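Local coordinates for hypothetical protein (Geobacillus stearothermophilus, PDB 1U84), which is of unknown function but forms a small, all-helical single-chain domain of the DUF1871 family, at residues R11-W16 with R76-L81; D21-G26 with F62-P67; D28-E33 with S56-A61; E45-L50 with H70-A75. All blocks are in the same frame, centred on the assembly; numbering follows the deposited sequence.

The four contacts tie together a compact domain of four helices, 8-20, 31-41, 47-62 and 68-85, in a chain whose function is unknown. Contact 1 pairs the first helix with the last, and the other three contacts are nested within the loop it closes. Contacts 2 and 3 lie on the other side of the chain's centre, their own centres about 8 Å apart, and are joined where Y30 OH meets D21 OD1 at 2.6 Å. Contact 4, centred about 11 Å from contact 1, continues along helix 68-85, and L79 and R76 of contact 1 rest on A47 of contact 4. Contacts 2 and 4 meet through I66 and C71. A bound 1,2-ethanediol, probably from crystallisation, lies about 4 Å from the side chain of W16.

Contact 1: R11-W16 with R76-L81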
loop_
_atom_site.group_PDB
_atom_site.type_symbol
_atom_site.label_atom_id
_atom_site.label_comp_id
_atom_site.label_asym_id
_atom_site.label_seq_id
_atom_site.Cartn_x
_atom_site.Cartn_y
_atom_site.Cartn_z
ATOM N N ARG A 11 1.046 11.544 4.222
ATOM C CA ARG A 11 0.840 12.035 2.847
ATOM C C ARG A 11 1.807 11.336 1.893
ATOM O O ARG A 11 1.426 10.965 0.763
ATOM C CB ARG A 11 0.944 13.573 2.759
ATOM C CG ARG A 11 -0.259 14.287 3.356
ATOM C CD ARG A 11 -0.225 15.810 3.061
ATOM N NE ARG A 11 1.040 16.450 3.424
ATOM C CZ ARG A 11 1.295 17.028 4.599
ATOM N NH1 ARG A 11 0.372 17.050 5.558
ATOM N NH2 ARG A 11 2.488 17.588 4.819
ATOM N N LEU A 12 3.049 11.157 2.346
ATOM C CA LEU A 12 4.073 10.495 1.526
ATOM C C LEU A 12 3.707 9.032 1.273
ATOM O O LEU A 12 3.761 8.542 0.132
ATOM C CB LEU A 12 5.441 10.601 2.197
ATOM C CG LEU A 12 6.637 10.284 1.317
ATOM C CD1 LEU A 12 6.573 11.076 0.001
ATOM C CD2 LEU A 12 7.869 10.631 2.118
ATOM N N LEU A 13 3.304 8.334 2.332
ATOM C CA LEU A 13 2.826 6.973 2.168
ATOM C C LEU A 13 1.660 6.892 1.172
ATOM O O LEU A 13 1.650 6.044 0.290
ATOM C CB LEU A 13 2.378 6.353 3.507
ATOM C CG LEU A 13 3.512 6.096 4.493
ATOM C CD1 LEU A 13 2.929 5.930 5.868
ATOM C CD2 LEU A 13 4.319 4.853 4.090
ATOM N N LEU A 14 0.680 7.764 1.330
ATOM C CA LEU A 14 -0.446 7.793 0.392
ATOM C C LEU A 14 0.009 8.048 -1.047
ATOM O O LEU A 14 -0.512 7.422 -1.989
ATOM C CB LEU A 14 -1.534 8.793 0.795
ATOM C CG LEU A 14 -2.343 8.429 2.059
ATOM C CD1 LEU A 14 -3.129 9.638 2.551
ATOM C CD2 LEU A 14 -3.261 7.201 1.871
ATOM N N GLU A 15 0.926 8.986 -1.228
ATOM C CA GLU A 15 1.504 9.232 -2.565
ATOM C C GLU A 15 2.137 7.999 -3.172
ATOM O O GLU A 15 1.859 7.645 -4.329
ATOM C CB GLU A 15 2.499 10.385 -2.532
ATOM C CG GLU A 15 1.850 11.746 -2.457
ATOM C CD GLU A 15 2.884 12.846 -2.213
ATOM O OE1 GLU A 15 3.597 12.785 -1.176
ATOM O OE2 GLU A 15 2.975 13.772 -3.055
ATOM N N TRP A 16 2.962 7.316 -2.386
ATOM C CA TRP A 16 3.604 6.082 -2.844
ATOM C C TRP A 16 2.593 5.005 -3.214
ATOM O O TRP A 16 2.769 4.291 -4.201
ATOM C CB TRP A 16 4.538 5.553 -1.759
ATOM C CG TRP A 16 5.797 6.345 -1.587
ATOM C CD1 TRP A 16 6.069 7.598 -2.069
ATOM C CD2 TRP A 16 6.916 5.973 -0.784
ATOM N NE1 TRP A 16 7.325 7.992 -1.681
ATOM C CE2 TRP A 16 7.857 7.020 -0.868
ATOM C CE3 TRP A 16 7.236 4.836 -0.033
ATOM C CZ2 TRP A 16 9.092 6.965 -0.207
ATOM C CZ3 TRP A 16 8.461 4.795 0.637
ATOM C CH2 TRP A 16 9.379 5.848 0.527
ATOM N N ARG A 76 7.238 -3.820 1.570
ATOM C CA ARG A 76 8.598 -3.533 2.054
ATOM C C ARG A 76 8.955 -2.060 1.943
ATOM O O ARG A 76 9.509 -1.484 2.871
ATOM C CB ARG A 76 9.639 -4.403 1.325
ATOM C CG ARG A 76 9.554 -5.830 1.802
ATOM C CD ARG A 76 10.509 -6.805 1.113
ATOM N NE ARG A 76 10.514 -8.070 1.857
ATOM C CZ ARG A 76 10.918 -9.249 1.371
ATOM N NH1 ARG A 76 11.328 -9.383 0.101
ATOM N NH2 ARG A 76 10.900 -10.319 2.168
ATOM N N ARG A 77 8.586 -1.447 0.825
ATOM C CA ARG A 77 8.898 -0.025 0.614
ATOM C C ARG A 77 8.176 0.861 1.635
ATOM O O ARG A 77 8.761 1.793 2.225
ATOM C CB ARG A 77 8.577 0.426 -0.805
ATOM C CG ARG A 77 9.332 -0.287 -1.950
ATOM C CD ARG A 77 10.849 -0.429 -1.701
ATOM N NE ARG A 77 11.518 -1.293 -2.685
ATOM C CZ ARG A 77 11.334 -2.612 -2.806
ATOM N NH1 ARG A 77 10.485 -3.255 -2.031
ATOM N NH2 ARG A 77 12.007 -3.294 -3.728
ATOM N N LEU A 78 6.910 0.533 1.897
ATOM C CA LEU A 78 6.120 1.329 2.823
ATOM C C LEU A 78 6.641 1.204 4.249
ATOM O O LEU A 78 6.717 2.177 4.965
ATOM C CB LEU A 78 4.642 0.913 2.797
ATOM C CG LEU A 78 3.909 1.115 1.459
ATOM C CD1 LEU A 78 2.481 0.578 1.594
ATOM C CD2 LEU A 78 3.860 2.598 1.005
ATOM N N LEU A 79 6.983 -0.013 4.640
ATOM C CA LEU A 79 7.492 -0.219 5.991
ATOM C C LEU A 79 8.889 0.376 6.148
ATOM O O LEU A 79 9.228 0.855 7.244
ATOM C CB LEU A 79 7.501 -1.713 6.346
ATOM C CG LEU A 79 6.099 -2.289 6.591
ATOM C CD1 LEU A 79 6.081 -3.824 6.699
ATOM C CD2 LEU A 79 5.443 -1.672 7.817
ATOM N N GLU A 80 9.680 0.381 5.065
ATOM C CA GLU A 80 10.993 1.078 5.089
ATOM C C GLU A 80 10.828 2.554 5.402
ATOM O O GLU A 80 11.544 3.105 6.268
ATOM C CB GLU A 80 11.734 0.940 3.768
ATOM C CG GLU A 80 12.349 -0.408 3.600
ATOM C CD GLU A 80 12.830 -0.626 2.196
ATOM O OE1 GLU A 80 12.930 0.377 1.428
ATOM O OE2 GLU A 80 13.105 -1.803 1.868
ATOM N N LEU A 81 9.850 3.189 4.759
ATOM C CA LEU A 81 9.555 4.593 5.069
ATOM C C LEU A 81 9.035 4.798 6.488
ATOM O O LEU A 81 9.479 5.700 7.184
ATOM C CB LEU A 81 8.588 5.189 4.055
ATOM C CG LEU A 81 8.187 6.645 4.330
ATOM C CD1 LEU A 81 9.391 7.566 4.462
ATOM C CD2 LEU A 81 7.229 7.134 3.269
#
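L81 reaches across from helix 68-85 and slots beneath the indole of W16. Its CB already lies close to the ring, 3.4 Å from W16 CZ3, and its CG is about as near to W16 CZ3 as to W16 CH2. Beyond CG the branches part. CD2 sits over the six-membered ring of W16, 3.7 Å from its centroid and only 12° off its normal, a well-centred CH-pi contact; the same methyl lies 3.7 Å from L12 CD2 and 3.8 Å from L13 CD2. CD1 approaches L12 CD2. This reach depends on the first torsion of L81 (178°), which sets CG trans to the main-chain nitrogen and sends the branch outward to the other helix. L12 CG shares the face of the indole that L81 CD2 occupies. At the ring edge, and in its plane, the carbonyl oxygen R77 O approaches W16 CZ3 at 3.4 Å. Deeper in, L13 CD2 meets L78 CD2 at 3.8 Å, and the L78 methyl also touches W16 CB. The contact thus runs from a buried leucine pair to an exposed indole. Segments 11-16 and 76-81 run nearly antiparallel (166°), their axes 10.6 Å apart at closest approach; helix 31-41 packs against the buried side through V37 and V41 on L78 and L38 on L13, while L79 turns to A47 and L50 of helix 47-62.

Contact 2: D21-G26 with F62-P67; sequences DPFGLG and FDEPIP
The rings of F23 and F62 pack at an oblique angle, planes 59° apart and centroids 5.0 Å from each other. F23 CD2 stands over one face of F62, displaced toward the rim, whereas F62 CD2 lies near the plane of F23 at its edge, 3.5 Å from F23 CE2. At the outer end of F62, L25 CD1 comes within 3.5 Å of F62 CE1. E64, extended beyond CG, brings OE1 to 3.0 Å from F23 CE1. Deeper in, I66 divides its ethyl arm: CG1 meets F23 CZ, while CD1 reaches P22 CB at 3.5 Å. With chi1 of -63° this arm lies beside the backbone nitrogen of I66, directed at the opposing loop. An alanine in place of F62 would remove the ring on which F23 and L25 both pack, and would probably open a gap that leaves F23 freer to turn. After the D21-G24 type I turn presenting F23, D21 bonds back to the residues that follow: OD1 accepts from L25 N at 2.7 Å through its syn lone pair, while G26 N approaches OD2 from above the carboxylate plane. Between the two segments the contact is mainly apolar and aromatic, so shape and ring packing, rather than directed polar bonds, probably set how they fit.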
loop_
_atom_site.group_PDB
_atom_site.type_symbol
_atom_site.label_atom_id
_atom_site.label_comp_id
_atom_site.label_asym_id
_atom_site.label_seq_id
_atom_site.Cartn_x
_atom_site.Cartn_y
_atom_site.Cartn_z
ATOM N N ASP A 21 0.163 2.252 -8.772
ATOM C CA ASP A 21 -0.623 2.193 -10.021
ATOM C C ASP A 21 -0.481 0.843 -10.763
ATOM O O ASP A 21 -0.023 0.788 -11.929
ATOM C CB ASP A 21 -0.293 3.396 -10.929
ATOM C CG ASP A 21 -1.269 3.539 -12.100
ATOM O OD1 ASP A 21 -2.301 2.820 -12.132
ATOM O OD2 ASP A 21 -0.989 4.373 -12.997
ATOM N N PRO A 22 -0.882 -0.260 -10.120
ATOM C CA PRO A 22 -0.705 -1.601 -10.689
ATOM C C PRO A 22 -1.488 -1.849 -11.966
ATOM O O PRO A 22 -1.123 -2.735 -12.729
ATOM C CB PRO A 22 -1.233 -2.522 -9.598
ATOM C CG PRO A 22 -2.181 -1.647 -8.809
ATOM C CD PRO A 22 -1.505 -0.329 -8.777
ATOM N N PHE A 23 -2.526 -1.053 -12.220
ATOM C CA PHE A 23 -3.350 -1.314 -13.411
ATOM C C PHE A 23 -3.279 -0.191 -14.452
ATOM O O PHE A 23 -4.080 -0.153 -15.395
ATOM C CB PHE A 23 -4.785 -1.630 -12.979
ATOM C CG PHE A 23 -4.887 -2.860 -12.128
ATOM C CD1 PHE A 23 -4.409 -4.086 -12.602
ATOM C CD2 PHE A 23 -5.416 -2.793 -10.840
ATOM C CE1 PHE A 23 -4.490 -5.248 -11.804
ATOM C CE2 PHE A 23 -5.490 -3.943 -10.027
ATOM C CZ PHE A 23 -5.009 -5.163 -10.516
ATOM N N GLY A 24 -2.333 0.733 -14.290
ATOM C CA GLY A 24 -2.145 1.794 -15.303
ATOM C C GLY A 24 -3.363 2.695 -15.438
ATOM O O GLY A 24 -3.807 3.039 -16.542
ATOM N N LEU A 25 -3.904 3.084 -14.294
ATOM C CA LEU A 25 -5.107 3.922 -14.225
ATOM C C LEU A 25 -4.821 5.371 -13.810
ATOM O O LEU A 25 -5.704 6.232 -13.838
ATOM C CB LEU A 25 -6.113 3.281 -13.229
ATOM C CG LEU A 25 -6.622 1.863 -13.518
ATOM C CD1 LEU A 25 -7.398 1.311 -12.309
ATOM C CD2 LEU A 25 -7.500 1.808 -14.771
ATOM N N GLY A 26 -3.567 5.642 -13.453
ATOM C CA GLY A 26 -3.143 6.933 -12.945
ATOM C C GLY A 26 -3.203 6.937 -11.427
ATOM O O GLY A 26 -4.030 6.240 -10.826
ATOM N N PHE A 62 -10.736 -4.491 -7.489
ATOM C CA PHE A 62 -10.586 -4.668 -8.940
ATOM C C PHE A 62 -10.960 -6.026 -9.480
ATOM O O PHE A 62 -10.943 -6.222 -10.689
ATOM C CB PHE A 62 -9.156 -4.318 -9.382
ATOM C CG PHE A 62 -8.814 -2.859 -9.183
ATOM C CD1 PHE A 62 -9.324 -1.888 -10.016
ATOM C CD2 PHE A 62 -8.048 -2.455 -8.087
ATOM C CE1 PHE A 62 -9.025 -0.530 -9.800
ATOM C CE2 PHE A 62 -7.716 -1.111 -7.892
ATOM C CZ PHE A 62 -8.235 -0.143 -8.719
ATOM N N ASP A 63 -11.336 -6.941 -8.593
ATOM C CA ASP A 63 -11.721 -8.309 -8.978
ATOM C C ASP A 63 -10.602 -8.966 -9.786
ATOM O O ASP A 63 -10.815 -9.548 -10.846
ATOM C CB ASP A 63 -13.089 -8.308 -9.687
ATOM C CG ASP A 63 -14.233 -7.949 -8.728
ATOM O OD1 ASP A 63 -14.252 -8.468 -7.595
ATOM O OD2 ASP A 63 -15.133 -7.165 -9.096
ATOM N N GLU A 64 -9.394 -8.801 -9.262
ATOM C CA GLU A 64 -8.159 -9.290 -9.866
ATOM C C GLU A 64 -7.126 -9.423 -8.756
ATOM O O GLU A 64 -6.894 -8.466 -8.022
ATOM C CB GLU A 64 -7.649 -8.283 -10.893
ATOM C CG GLU A 64 -8.165 -8.520 -12.292
ATOM C CD GLU A 64 -7.863 -7.365 -13.202
ATOM O OE1 GLU A 64 -7.022 -6.525 -12.822
ATOM O OE2 GLU A 64 -8.458 -7.277 -14.290
ATOM N N PRO A 65 -6.512 -10.611 -8.615
ATOM C CA PRO A 65 -5.468 -10.768 -7.604
ATOM C C PRO A 65 -4.098 -10.317 -8.139
ATOM O O PRO A 65 -3.610 -10.861 -9.145
ATOM C CB PRO A 65 -5.492 -12.278 -7.325
ATOM C CG PRO A 65 -5.839 -12.870 -8.680
ATOM C CD PRO A 65 -6.786 -11.869 -9.340
ATOM N N ILE A 66 -3.507 -9.309 -7.510
ATOM C CA ILE A 66 -2.174 -8.872 -7.874
ATOM C C ILE A 66 -1.234 -9.941 -7.309
ATOM O O ILE A 66 -1.397 -10.362 -6.157
ATOM C CB ILE A 66 -1.831 -7.463 -7.309
ATOM C CG1 ILE A 66 -2.764 -6.405 -7.912
ATOM C CG2 ILE A 66 -0.380 -7.129 -7.533
ATOM C CD1 ILE A 66 -2.560 -4.986 -7.417
ATOM N N PRO A 67 -0.270 -10.395 -8.110
ATOM C CA PRO A 67 0.698 -11.387 -7.615
ATOM C C PRO A 67 1.275 -10.979 -6.259
ATOM O O PRO A 67 1.696 -9.828 -6.087
ATOM C CB PRO A 67 1.778 -11.355 -8.667
ATOM C CG PRO A 67 0.997 -11.094 -9.926
ATOM C CD PRO A 67 0.022 -10.018 -9.501
#

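Contact 3: D28-E33 with S56-A61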
loop_
_atom_site.group_PDB
_atom_site.type_symbol
_atom_site.label_atom_id
_atom_site.label_comp_id
_atom_site.label_asym_id
_atom_site.label_seq_id
_atom_site.Cartn_x
_atom_site.Cartn_y
_atom_site.Cartn_z
ATOM N N ASP A 28 -4.396 8.879 -9.277
ATOM C CA ASP A 28 -5.610 9.390 -8.620
ATOM C C ASP A 28 -6.767 8.402 -8.546
ATOM O O ASP A 28 -7.817 8.695 -7.962
ATOM C CB ASP A 28 -6.093 10.651 -9.359
ATOM C CG ASP A 28 -5.281 11.861 -9.023
ATOM O OD1 ASP A 28 -4.558 11.830 -8.009
ATOM O OD2 ASP A 28 -5.378 12.860 -9.765
ATOM N N ALA A 29 -6.602 7.228 -9.148
ATOM C CA ALA A 29 -7.681 6.266 -9.235
ATOM C C ALA A 29 -7.808 5.410 -7.968
ATOM O O ALA A 29 -8.683 4.533 -7.895
ATOM C CB ALA A 29 -7.480 5.352 -10.466
ATOM N N TYR A 30 -6.906 5.625 -7.004
ATOM C CA TYR A 30 -6.778 4.664 -5.877
ATOM C C TYR A 30 -6.932 5.248 -4.493
ATOM O O TYR A 30 -6.440 4.669 -3.519
ATOM C CB TYR A 30 -5.411 3.965 -5.936
ATOM C CG TYR A 30 -5.085 3.255 -7.244
ATOM C CD1 TYR A 30 -5.436 1.916 -7.443
ATOM C CD2 TYR A 30 -4.348 3.918 -8.236
ATOM C CE1 TYR A 30 -5.115 1.264 -8.636
ATOM C CE2 TYR A 30 -4.014 3.274 -9.440
ATOM C CZ TYR A 30 -4.348 1.952 -9.605
ATOM O OH TYR A 30 -3.995 1.335 -10.776
ATOM N N ASP A 31 -7.607 6.389 -4.365
ATOM C CA ASP A 31 -7.680 7.049 -3.044
ATOM C C ASP A 31 -8.284 6.163 -1.966
ATOM O O ASP A 31 -7.825 6.184 -0.804
ATOM C CB ASP A 31 -8.475 8.362 -3.125
ATOM C CG ASP A 31 -7.780 9.425 -3.948
ATOM O OD1 ASP A 31 -6.565 9.307 -4.239
ATOM O OD2 ASP A 31 -8.465 10.406 -4.282
ATOM N N VAL A 32 -9.291 5.374 -2.324
ATOM C CA VAL A 32 -9.976 4.499 -1.351
ATOM C C VAL A 32 -8.990 3.400 -0.890
ATOM O O VAL A 32 -8.792 3.164 0.313
ATOM C CB VAL A 32 -11.226 3.905 -1.988
ATOM C CG1 VAL A 32 -11.828 2.803 -1.115
ATOM C CG2 VAL A 32 -12.233 5.024 -2.234
ATOM N N GLU A 33 -8.347 2.772 -1.876
ATOM C CA GLU A 33 -7.444 1.668 -1.597
ATOM C C GLU A 33 -6.204 2.158 -0.855
ATOM O O GLU A 33 -5.735 1.476 0.086
ATOM C CB GLU A 33 -7.075 0.972 -2.915
ATOM C CG GLU A 33 -8.275 0.299 -3.614
ATOM C CD GLU A 33 -9.276 1.276 -4.181
ATOM O OE1 GLU A 33 -8.865 2.346 -4.681
ATOM O OE2 GLU A 33 -10.485 0.970 -4.139
ATOM N N SER A 56 -5.464 -8.295 -0.628
ATOM C CA SER A 56 -6.920 -8.392 -0.397
ATOM C C SER A 56 -7.670 -7.118 -0.762
ATOM O O SER A 56 -8.755 -7.161 -1.393
ATOM C CB SER A 56 -7.207 -8.798 1.054
ATOM O OG SER A 56 -6.581 -10.042 1.347
ATOM N N ILE A 57 -7.094 -5.983 -0.353
ATOM C CA ILE A 57 -7.658 -4.652 -0.638
ATOM C C ILE A 57 -7.843 -4.476 -2.153
ATOM O O ILE A 57 -8.911 -4.046 -2.635
ATOM C CB ILE A 57 -6.754 -3.515 -0.025
ATOM C CG1 ILE A 57 -6.894 -3.501 1.507
ATOM C CG2 ILE A 57 -7.135 -2.164 -0.651
ATOM C CD1 ILE A 57 -5.804 -2.759 2.232
ATOM N N TYR A 58 -6.801 -4.816 -2.911
ATOM C CA TYR A 58 -6.826 -4.570 -4.357
ATOM C C TYR A 58 -7.626 -5.640 -5.070
ATOM O O TYR A 58 -8.261 -5.325 -6.082
ATOM C CB TYR A 58 -5.398 -4.429 -4.941
ATOM C CG TYR A 58 -4.835 -3.048 -4.758
ATOM C CD1 TYR A 58 -4.426 -2.592 -3.495
ATOM C CD2 TYR A 58 -4.682 -2.194 -5.841
ATOM C CE1 TYR A 58 -3.931 -1.306 -3.325
ATOM C CE2 TYR A 58 -4.155 -0.904 -5.686
ATOM C CZ TYR A 58 -3.781 -0.462 -4.406
ATOM O OH TYR A 58 -3.285 0.820 -4.214
ATOM N N GLU A 59 -7.638 -6.867 -4.539
ATOM C CA GLU A 59 -8.499 -7.897 -5.136
ATOM C C GLU A 59 -9.987 -7.522 -4.958
ATOM O O GLU A 59 -10.784 -7.698 -5.884
ATOM C CB GLU A 59 -8.225 -9.274 -4.566
ATOM C CG GLU A 59 -9.010 -10.320 -5.333
ATOM C CD GLU A 59 -8.701 -11.724 -4.899
ATOM O OE1 GLU A 59 -7.918 -11.907 -3.932
ATOM O OE2 GLU A 59 -9.256 -12.656 -5.533
ATOM N N PHE A 60 -10.362 -7.005 -3.784
ATOM C CA PHE A 60 -11.748 -6.560 -3.606
ATOM C C PHE A 60 -12.060 -5.455 -4.610
ATOM O O PHE A 60 -13.142 -5.455 -5.247
ATOM C CB PHE A 60 -12.053 -6.018 -2.213
ATOM C CG PHE A 60 -13.428 -5.424 -2.112
ATOM C CD1 PHE A 60 -14.540 -6.258 -2.099
ATOM C CD2 PHE A 60 -13.623 -4.048 -2.102
ATOM C CE1 PHE A 60 -15.843 -5.732 -2.034
ATOM C CE2 PHE A 60 -14.930 -3.501 -2.032
ATOM C CZ PHE A 60 -16.030 -4.358 -2.001
ATOM N N ALA A 61 -11.139 -4.500 -4.722
ATOM C CA ALA A 61 -11.392 -3.284 -5.495
ATOM C C ALA A 61 -11.531 -3.550 -6.984
ATOM O O ALA A 61 -12.289 -2.866 -7.649
ATOM C CB ALA A 61 -10.304 -2.236 -5.275
#
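E33 lays its CB over one face of the Y58 ring, 4.2 Å from the ring centroid and 27° off the normal. E33 CG, placed by chi1 (-65°), already lies 3.6 Å from A61 CB, and the bend at chi2 (70°) then brings E33 OE2 to 3.4 Å from A61 CB. On the side toward I57, E33 CB meets I57 CG2, the branch set trans to the backbone nitrogen of its own residue. Y58 also engages Y30: Y58 CE2 lies 3.6 Å from Y30 CD1, the two side chains crossing near a right angle while their ring planes differ by only 34°. Y30 OH points beyond this pair, bonding to D21 OD1 and F23 N in the preceding loop. W20 meets the Y58 ring edge-to-face, and V37 of helix 31-41 touches both I57 and Y58. A serine here instead of Y58 would lose the ring surface under E33 and beside Y30, and is likely to leave W20 without its edge-to-face partner. Y30 is the N-cap residue of helix 31-41, and the arrangement is that of helix-to-helix packing in a small all-alpha domain, where the first turn of one helix meets the last turns of helix 47-62.

Contact 4: E45-L50 with H70-A75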
loop_
_atom_site.group_PDB
_atom_site.type_symbol
_atom_site.label_atom_id
_atom_site.label_comp_id
_atom_site.label_asym_id
_atom_site.label_seq_id
_atom_site.Cartn_x
_atom_site.Cartn_y
_atom_site.Cartn_z
ATOM N N GLU A 45 4.302 -4.478 11.586
ATOM C CA GLU A 45 5.667 -4.124 11.163
ATOM C C GLU A 45 6.222 -5.159 10.177
ATOM O O GLU A 45 7.393 -5.101 9.802
ATOM C CB GLU A 45 6.614 -4.059 12.372
ATOM C CG GLU A 45 6.150 -3.225 13.583
ATOM C CD GLU A 45 5.903 -1.751 13.310
ATOM O OE1 GLU A 45 6.488 -1.191 12.368
ATOM O OE2 GLU A 45 5.113 -1.148 14.080
ATOM N N ASP A 46 5.366 -6.093 9.770
ATOM C CA ASP A 46 5.786 -7.260 9.005
ATOM C C ASP A 46 5.372 -7.139 7.524
ATOM O O ASP A 46 4.179 -7.031 7.234
ATOM C CB ASP A 46 5.151 -8.519 9.585
ATOM C CG ASP A 46 5.566 -9.779 8.832
ATOM O OD1 ASP A 46 6.770 -10.096 8.743
ATOM O OD2 ASP A 46 4.652 -10.451 8.347
ATOM N N ALA A 47 6.358 -7.171 6.640
ATOM C CA ALA A 47 6.069 -7.009 5.221
ATOM C C ALA A 47 5.097 -8.106 4.726
ATOM O O ALA A 47 4.199 -7.817 3.908
ATOM C CB ALA A 47 7.333 -6.981 4.413
ATOM N N ARG A 48 5.272 -9.366 5.146
ATOM C CA ARG A 48 4.346 -10.428 4.680
ATOM C C ARG A 48 2.894 -10.151 5.032
ATOM O O ARG A 48 1.993 -10.331 4.207
ATOM C CB ARG A 48 4.747 -11.829 5.210
ATOM C CG ARG A 48 5.972 -12.436 4.556
ATOM C CD ARG A 48 6.479 -13.683 5.333
ATOM N NE ARG A 48 7.825 -14.079 4.881
ATOM C CZ ARG A 48 8.163 -15.309 4.515
ATOM N NH1 ARG A 48 7.253 -16.265 4.581
ATOM N NH2 ARG A 48 9.417 -15.579 4.122
ATOM N N THR A 49 2.678 -9.742 6.280
ATOM C CA THR A 49 1.357 -9.436 6.798
ATOM C C THR A 49 0.758 -8.275 5.992
ATOM O O THR A 49 -0.377 -8.354 5.527
ATOM C CB THR A 49 1.412 -9.091 8.302
ATOM O OG1 THR A 49 1.948 -10.224 9.030
ATOM C CG2 THR A 49 0.025 -8.778 8.816
ATOM N N LEU A 50 1.547 -7.218 5.814
ATOM C CA LEU A 50 1.071 -6.044 5.073
ATOM C C LEU A 50 0.780 -6.392 3.619
ATOM O O LEU A 50 -0.219 -5.925 3.056
ATOM C CB LEU A 50 2.067 -4.882 5.169
ATOM C CG LEU A 50 1.723 -3.598 4.402
ATOM C CD1 LEU A 50 0.352 -3.063 4.784
ATOM C CD2 LEU A 50 2.832 -2.537 4.612
ATOM N N HIS A 70 4.549 -8.919 -6.040
ATOM C CA HIS A 70 4.362 -7.497 -6.376
ATOM C C HIS A 70 3.854 -6.731 -5.124
ATOM O O HIS A 70 4.374 -5.667 -4.823
ATOM C CB HIS A 70 3.391 -7.326 -7.559
ATOM C CG HIS A 70 3.537 -6.017 -8.257
ATOM N ND1 HIS A 70 4.647 -5.702 -9.007
ATOM C CD2 HIS A 70 2.706 -4.953 -8.349
ATOM C CE1 HIS A 70 4.502 -4.495 -9.519
ATOM N NE2 HIS A 70 3.342 -4.012 -9.120
ATOM N N CYS A 71 2.823 -7.261 -4.458
ATOM C CA CYS A 71 2.353 -6.720 -3.160
ATOM C C CYS A 71 3.492 -6.623 -2.138
ATOM O O CYS A 71 3.597 -5.624 -1.424
ATOM C CB CYS A 71 1.220 -7.559 -2.614
ATOM S SG CYS A 71 -0.217 -7.563 -3.759
ATOM N N LEU A 72 4.329 -7.661 -2.066
ATOM C CA LEU A 72 5.409 -7.686 -1.072
ATOM C C LEU A 72 6.448 -6.578 -1.280
ATOM O O LEU A 72 6.893 -5.995 -0.293
ATOM C CB LEU A 72 6.071 -9.075 -1.041
ATOM C CG LEU A 72 7.109 -9.326 0.035
ATOM C CD1 LEU A 72 6.521 -9.197 1.429
ATOM C CD2 LEU A 72 7.657 -10.721 -0.200
ATOM N N LYS A 73 6.827 -6.268 -2.534
ATOM C CA LYS A 73 7.749 -5.159 -2.782
ATOM C C LYS A 73 7.160 -3.857 -2.269
ATOM O O LYS A 73 7.840 -3.075 -1.596
ATOM C CB LYS A 73 8.140 -5.032 -4.261
ATOM C CG LYS A 73 9.206 -6.004 -4.690
ATOM C CD LYS A 73 9.469 -5.842 -6.194
ATOM C CE LYS A 73 10.358 -6.982 -6.708
ATOM N NZ LYS A 73 10.673 -6.727 -8.156
ATOM N N LEU A 74 5.882 -3.624 -2.559
ATOM C CA LEU A 74 5.260 -2.420 -2.070
ATOM C C LEU A 74 5.268 -2.402 -0.542
ATOM O O LEU A 74 5.630 -1.404 0.057
ATOM C CB LEU A 74 3.842 -2.250 -2.631
ATOM C CG LEU A 74 3.137 -1.028 -2.019
ATOM C CD1 LEU A 74 3.777 0.298 -2.378
ATOM C CD2 LEU A 74 1.677 -1.020 -2.433
ATOM N N ALA A 75 4.845 -3.501 0.073
ATOM C CA ALA A 75 4.813 -3.538 1.540
ATOM C C ALA A 75 6.182 -3.220 2.128
ATOM O O ALA A 75 6.284 -2.508 3.106
ATOM C CB ALA A 75 4.357 -4.909 2.008
#
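A75 of helix 68-85 and A47 of helix 47-62 meet with the CA atoms of A47 and A75 5.2 Å apart. The small side chains are consistent with so close an approach: A75 CB lies 3.5 Å from the carbonyl oxygen A47 O, and L50 CG packs on the same methyl at 3.8 Å. L50 holds CG trans to its backbone nitrogen (chi1 178°), which carries CD2 over the main chain of A75, 3.8 Å from A75 O. The two helices pack through small side chains in this all-helical, four-helix domain, at the first turn of helix 47-62, where D46 is the N-cap. Its OD2 takes two bonds from T49: T49 N comes in at 2.9 Å from above the carboxylate plane, and T49 OG1 donates to the anti lone pair of D46 OD2 at 2.8 Å, so the cap side chain is gripped twice. Toward solvent the packing thins. L72 sends only CD1 across, to A47 CB at 3.8 Å and to the A47 carbonyl, with R48 N rather farther from that methyl. R48 starts away from helix 68-85 and contributes little more than its backbone, while on the inner side C71 and L74 turn instead to I54 and W20.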